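Local coordinates for putative uncharacterized protein (Archaeoglobus fulgidus, PDB 3VU0), which is of unknown function but forms the C-terminal globular domain of AglB, an archaeal member of the oligosaccharyltransferase family, at residues V34-W37 and W38-N42; T103-I106 and P107-I111; K151-G154 and T155-I158. All blocks are in the same frame, centred on the assembly; numbering follows the deposited sequence.

How the contacts relate
The three contacts follow one another along the chain, each closed before the next opens. Contact 1, where strand 33-35 gives way to helix 41-46, and contact 2, at the start of helix 105-112, have centres about 14 Å apart yet touch directly: Asp-39 OD2 meets Lys-104 NZ in a salt bridge, and the Trp-37 ring packs on Ile-108 and Ile-111. Contact 3, the hairpin of strands 147-153 and 156-161, belongs to the same mixed sheet as strand 33-35, its centre about 14 Å from that of contact 1. Contacts 2 and 3 lie on opposite sides of the chain's centre, about 21 Å apart between centres; contact 1, leaving strand 33-35 to touch helix 105-112, joins them.

Contact 1: residues V34-W37 and W38-N42; sequences VLSW and WDYGN
The five residues Trp-37 to Gly-41 spell WWDYG, the signature motif of the STT3/AglB/PglB family, and their side chains are arranged round a tight turn that leaves strand 33-35. The turn is closed by Tyr-40 N, which donates to Trp-37 O over 3.2 Å, approaching from above the carbonyl plane; Gly-41 N repeats the step by bonding to Trp-38 O. The two indoles form an edge-to-face (T-shaped) pair, with five-membered ring centroids 4.5 Å apart and planes at 64°. Trp-38 supplies the edge: its CD1 stands over the face of Trp-37 and comes within 3.4 Å of CE2 of that residue. A chi1 of 73°, placing CG of Trp-38 between its backbone N and carbonyl carbon, folds the indole back over its predecessor. One face of Trp-38 is in turn occupied by Asp-39 OD1, 3.2 Å above the ring plane. The other carboxylate oxygen is held by a water that accepts from Trp-37 NE1 at 3.1 Å and donates to Asp-39 OD2 at 2.7 Å, bridging indole and carboxylate where no direct hydrogen bond forms; a salt bridge to Lys-104 further fixes the acid's rotation. On the Tyr-40 side, Tyr-40 CE2 rests 3.7 Å from Trp-37 CB, while Ser-36 OG lies at the edge of the phenol ring, near its plane. Both hydroxyls are satisfied by strand 85-91 and the chain just beyond it, Ser-36 by Val-89 O and Tyr-40 by Glu-93. The motif thereby meets several elements: Trp-37 touches Ala-65 of helix 61-69 and also packs on helix 105-112, whereas Tyr-40 packs on Val-91 and meets the ring of Trp-7 in helix 5-17.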
# COMPACT_ATOMS: atom_id res chain seq x y z
N VAL A 34 -8.92 4.65 3.53
CA VAL A 34 -7.47 4.57 3.54
C VAL A 34 -7.11 3.26 2.85
O VAL A 34 -7.60 2.20 3.24
CB VAL A 34 -6.93 4.54 4.98
CG1 VAL A 34 -5.42 4.37 4.96
CG2 VAL A 34 -7.32 5.84 5.69
N LEU A 35 -6.27 3.33 1.82
CA LEU A 35 -5.88 2.13 1.10
C LEU A 35 -4.54 1.59 1.56
O LEU A 35 -3.57 2.34 1.70
CB LEU A 35 -5.85 2.40 -0.42
CG LEU A 35 -5.63 1.22 -1.37
CD1 LEU A 35 -6.03 1.62 -2.79
CD2 LEU A 35 -4.18 0.75 -1.33
N SER A 36 -4.50 0.29 1.82
CA SER A 36 -3.28 -0.39 2.25
C SER A 36 -3.49 -1.87 1.96
O SER A 36 -4.52 -2.25 1.39
CB SER A 36 -3.04 -0.20 3.75
OG SER A 36 -1.74 -0.64 4.10
N TRP A 37 -2.52 -2.70 2.33
CA TRP A 37 -2.66 -4.14 2.11
C TRP A 37 -3.67 -4.64 3.15
O TRP A 37 -3.75 -4.11 4.25
CB TRP A 37 -1.31 -4.83 2.30
CG TRP A 37 -1.30 -6.27 1.85
CD1 TRP A 37 -0.68 -7.31 2.48
CD2 TRP A 37 -1.91 -6.82 0.67
NE1 TRP A 37 -0.87 -8.47 1.77
CE2 TRP A 37 -1.62 -8.20 0.66
CE3 TRP A 37 -2.67 -6.28 -0.37
CZ2 TRP A 37 -2.06 -9.05 -0.36
CZ3 TRP A 37 -3.11 -7.13 -1.39
CH2 TRP A 37 -2.81 -8.50 -1.38
N TRP A 38 -4.43 -5.68 2.80
CA TRP A 38 -5.46 -6.17 3.71
C TRP A 38 -4.99 -6.62 5.10
O TRP A 38 -5.75 -6.56 6.06
CB TRP A 38 -6.28 -7.29 3.05
CG TRP A 38 -5.57 -8.58 2.90
CD1 TRP A 38 -4.71 -8.94 1.90
CD2 TRP A 38 -5.62 -9.69 3.80
NE1 TRP A 38 -4.23 -10.21 2.12
CE2 TRP A 38 -4.77 -10.69 3.28
CE3 TRP A 38 -6.31 -9.93 4.99
CZ2 TRP A 38 -4.59 -11.92 3.92
CZ3 TRP A 38 -6.13 -11.16 5.63
CH2 TRP A 38 -5.28 -12.14 5.09
N ASP A 39 -3.73 -7.06 5.22
CA ASP A 39 -3.21 -7.49 6.51
C ASP A 39 -3.33 -6.43 7.60
O ASP A 39 -3.48 -6.75 8.78
CB ASP A 39 -1.73 -7.88 6.41
CG ASP A 39 -1.48 -9.11 5.57
OD1 ASP A 39 -2.42 -9.91 5.38
OD2 ASP A 39 -0.33 -9.29 5.12
N TYR A 40 -3.24 -5.16 7.21
CA TYR A 40 -3.27 -4.05 8.17
C TYR A 40 -4.63 -3.40 8.35
O TYR A 40 -4.78 -2.47 9.16
CB TYR A 40 -2.26 -2.99 7.73
CG TYR A 40 -0.99 -3.56 7.15
CD1 TYR A 40 -0.15 -4.37 7.92
CD2 TYR A 40 -0.62 -3.29 5.84
CE1 TYR A 40 1.04 -4.89 7.38
CE2 TYR A 40 0.56 -3.80 5.29
CZ TYR A 40 1.38 -4.61 6.07
OH TYR A 40 2.54 -5.11 5.53
N GLY A 41 -5.62 -3.86 7.59
CA GLY A 41 -6.95 -3.28 7.65
C GLY A 41 -7.55 -3.11 9.04
O GLY A 41 -8.01 -2.02 9.38
N ASN A 42 -7.55 -4.18 9.83
CA ASN A 42 -8.12 -4.12 11.17
C ASN A 42 -7.44 -3.11 12.07
O ASN A 42 -8.09 -2.48 12.91
CB ASN A 42 -8.09 -5.51 11.83
CG ASN A 42 -9.07 -6.48 11.18
OD1 ASN A 42 -10.19 -6.10 10.86
ND2 ASN A 42 -8.65 -7.72 11.01
O HOH W 1 0.28 -10.97 3.13

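Contact 2: residues T103-I106 and P107-I111; sequences TKFI and PIMQI
Met-109 N donates to Phe-105 O at 2.8 Å, the shortest hydrogen bond between the two segments. The carbonyls on either side continue the helical pattern: Ile-106 O receives Gln-110 N almost along the C=O axis, and Lys-104 O takes Ile-108 N at 3.2 Å, with Pro-107 CG, at 2.9 Å, and Ile-108 CG1, at 3.1 Å, close by the same oxygen. Ahead of them Thr-103 OG1 accepts a capping bond of 3.0 Å from Phe-105 N, and the same hydroxyl is bonded to Thr-95 O. Selenomethionine Met-109 lays its CG over one face of the Phe-105 ring, offset toward the rim, a CH-pi contact 3.9 Å from the centroid. A chi1 of -74° puts that CG anti to the carbonyl carbon, and the extended chi2 (-171°) carries SE on to sit obliquely beside the ring, 3.5 Å from Phe-105 CE1, completing a Met-aromatic contact; Phe-128 meets the ring edge-to-face. Pro-107, lacking an N-H, falls in the first turn, where a helix needs no donor from it, and so interrupts none of the bonds by which side-chain cap and backbone together start helix 105-112.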
# COMPACT_ATOMS: atom_id res chain seq x y z
N THR A 103 9.15 -11.48 0.43
CA THR A 103 8.43 -10.21 0.35
C THR A 103 6.95 -10.47 0.20
O THR A 103 6.55 -11.48 -0.40
CB THR A 103 8.90 -9.37 -0.86
OG1 THR A 103 8.04 -8.23 -1.01
CG2 THR A 103 8.86 -10.20 -2.14
N LYS A 104 6.12 -9.58 0.73
CA LYS A 104 4.69 -9.76 0.59
C LYS A 104 4.24 -9.32 -0.80
O LYS A 104 3.05 -9.39 -1.12
CB LYS A 104 3.95 -8.99 1.69
CG LYS A 104 4.12 -9.61 3.07
CD LYS A 104 3.31 -8.90 4.13
CE LYS A 104 3.34 -9.67 5.45
NZ LYS A 104 2.40 -9.05 6.44
N PHE A 105 5.18 -8.88 -1.62
CA PHE A 105 4.85 -8.46 -2.98
C PHE A 105 4.39 -9.69 -3.78
O PHE A 105 3.63 -9.58 -4.74
CB PHE A 105 6.06 -7.81 -3.66
CG PHE A 105 5.75 -7.22 -5.01
CD1 PHE A 105 6.36 -7.72 -6.16
CD2 PHE A 105 4.85 -6.16 -5.13
CE1 PHE A 105 6.08 -7.17 -7.41
CE2 PHE A 105 4.56 -5.60 -6.38
CZ PHE A 105 5.18 -6.11 -7.52
N ILE A 106 4.86 -10.87 -3.37
CA ILE A 106 4.49 -12.11 -4.05
C ILE A 106 2.99 -12.37 -3.93
O ILE A 106 2.30 -12.52 -4.93
CB ILE A 106 5.31 -13.31 -3.50
CG1 ILE A 106 6.80 -13.09 -3.78
CG2 ILE A 106 4.86 -14.62 -4.17
CD1 ILE A 106 7.15 -12.93 -5.25
N PRO A 107 2.45 -12.42 -2.69
CA PRO A 107 1.01 -12.66 -2.60
C PRO A 107 0.22 -11.51 -3.23
O PRO A 107 -0.88 -11.72 -3.76
CB PRO A 107 0.77 -12.79 -1.09
CG PRO A 107 1.92 -12.03 -0.47
CD PRO A 107 3.08 -12.42 -1.36
N ILE A 108 0.78 -10.31 -3.19
CA ILE A 108 0.11 -9.16 -3.80
C ILE A 108 -0.01 -9.44 -5.30
O ILE A 108 -1.06 -9.24 -5.90
CB ILE A 108 0.92 -7.85 -3.59
CG1 ILE A 108 0.84 -7.43 -2.12
CG2 ILE A 108 0.38 -6.75 -4.49
CD1 ILE A 108 1.55 -6.11 -1.82
N MSE A 109 1.08 -9.91 -5.90
CA MSE A 109 1.07 -10.24 -7.32
C MSE A 109 0.08 -11.36 -7.61
O MSE A 109 -0.70 -11.28 -8.56
CB MSE A 109 2.46 -10.68 -7.79
CG MSE A 109 3.46 -9.56 -7.92
SE MSE A 109 5.07 -10.18 -8.77
CE MSE A 109 4.39 -10.41 -10.57
N GLN A 110 0.11 -12.41 -6.79
CA GLN A 110 -0.80 -13.54 -7.00
C GLN A 110 -2.26 -13.10 -6.98
O GLN A 110 -3.05 -13.51 -7.82
CB GLN A 110 -0.56 -14.61 -5.94
CG GLN A 110 0.86 -15.14 -5.94
CD GLN A 110 1.13 -16.09 -4.79
OE1 GLN A 110 0.82 -15.78 -3.64
NE2 GLN A 110 1.72 -17.23 -5.09
N ILE A 111 -2.61 -12.25 -6.02
CA ILE A 111 -3.98 -11.77 -5.90
C ILE A 111 -4.32 -10.83 -7.05
O ILE A 111 -5.49 -10.68 -7.42
CB ILE A 111 -4.20 -11.07 -4.55
CG1 ILE A 111 -3.91 -12.07 -3.42
CG2 ILE A 111 -5.63 -10.57 -4.43
CD1 ILE A 111 -3.85 -11.47 -2.05

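Contact 3: residues K151-G154 and T155-I158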
# COMPACT_ATOMS: atom_id res chain seq x y z
N LYS A 151 3.70 11.56 5.84
CA LYS A 151 4.46 11.30 7.05
C LYS A 151 5.23 9.99 6.89
O LYS A 151 4.69 9.00 6.40
CB LYS A 151 3.52 11.22 8.25
CG LYS A 151 4.14 11.63 9.56
CD LYS A 151 4.41 13.13 9.61
CE LYS A 151 5.07 13.52 10.93
NZ LYS A 151 5.33 14.99 11.03
N ASN A 152 6.49 10.00 7.31
CA ASN A 152 7.37 8.84 7.21
C ASN A 152 7.69 8.28 8.59
O ASN A 152 8.41 8.91 9.37
CB ASN A 152 8.66 9.27 6.50
CG ASN A 152 9.62 8.12 6.28
OD1 ASN A 152 9.52 7.07 6.91
ND2 ASN A 152 10.58 8.32 5.39
N PHE A 153 7.14 7.11 8.90
CA PHE A 153 7.37 6.47 10.19
C PHE A 153 8.38 5.32 10.06
O PHE A 153 8.25 4.29 10.73
CB PHE A 153 6.06 5.91 10.76
CG PHE A 153 4.97 6.94 10.87
CD1 PHE A 153 5.00 7.90 11.87
CD2 PHE A 153 3.91 6.93 9.97
CE1 PHE A 153 3.97 8.84 11.98
CE2 PHE A 153 2.88 7.87 10.07
CZ PHE A 153 2.92 8.82 11.08
N GLY A 154 9.38 5.49 9.19
CA GLY A 154 10.39 4.46 9.02
C GLY A 154 9.98 3.34 8.07
O GLY A 154 10.21 3.43 6.87
N THR A 155 9.39 2.28 8.63
CA THR A 155 8.94 1.15 7.84
C THR A 155 7.53 1.40 7.33
O THR A 155 7.07 0.74 6.41
CB THR A 155 8.91 -0.16 8.68
OG1 THR A 155 8.14 0.06 9.86
CG2 THR A 155 10.33 -0.58 9.06
N VAL A 156 6.84 2.36 7.94
CA VAL A 156 5.48 2.71 7.57
C VAL A 156 5.40 4.14 7.04
O VAL A 156 5.86 5.08 7.69
CB VAL A 156 4.52 2.57 8.78
CG1 VAL A 156 3.08 2.87 8.35
CG2 VAL A 156 4.60 1.15 9.35
N LYS A 157 4.81 4.30 5.87
CA LYS A 157 4.66 5.61 5.26
C LYS A 157 3.21 5.85 4.86
O LYS A 157 2.53 4.94 4.40
CB LYS A 157 5.55 5.72 4.01
CG LYS A 157 7.03 5.45 4.30
CD LYS A 157 7.90 5.67 3.07
CE LYS A 157 9.36 5.30 3.37
NZ LYS A 157 10.28 5.54 2.20
N ILE A 158 2.74 7.07 5.07
CA ILE A 158 1.37 7.40 4.69
C ILE A 158 1.43 8.50 3.64
O ILE A 158 2.19 9.46 3.78
CB ILE A 158 0.53 7.87 5.91
CG1 ILE A 158 -0.90 8.21 5.44
CG2 ILE A 158 1.17 9.07 6.58
CD1 ILE A 158 -1.90 8.30 6.57
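Phe-153 N donates to Val-156 O at 2.7 Å, the shortest hydrogen bond between these two segments, though it is bent at the hydrogen (145°). Farther from the turn the pairing is more regular: Ile-158 N reaches Lys-151 O at 3.0 Å and nearly straight, and the return bond from Lys-151 N to Ile-158 O is weak. Asn-152 adds a side-chain bond, its OD1 accepting from Gly-154 N at 2.8 Å to make an Asx turn just where the chain reverses. With CG anti to its own N (chi1 -177°), the amide of Asn-152 swings toward the bend and also runs alongside the extended Lys-157 chain, ND2 lying 3.8 Å from CE of that lysine. The ammonium group of Lys-157 passes on to Asn-140 OD1 and His-137 O.

Asn-152 and Lys-157 share one face of the sheet; Lys-151, Phe-153, Val-156 and Ile-158 share the opposite one. There Phe-153 CE2 lies 4.1 Å from Ile-158 CG2. That methyl group also rests 3.6 Å from Lys-151 CB, the closest side-chain approach between 151-154 and 155-158. The edge of the Phe-153 ring is turned toward Val-156 O, and helix 5-17 packs on Phe-153 and Val-156, Trp-13 meeting the phenyl edge-to-face and Ala-10 touching both. Gly-154 takes up a positive phi of 83°, a backbone shape suited to a residue without a side chain. The whole is a tight antiparallel beta hairpin, whose strand 156-161 also pairs with strand 85-91 and whose strand 147-153 forms one outer edge of the sheet within this chain.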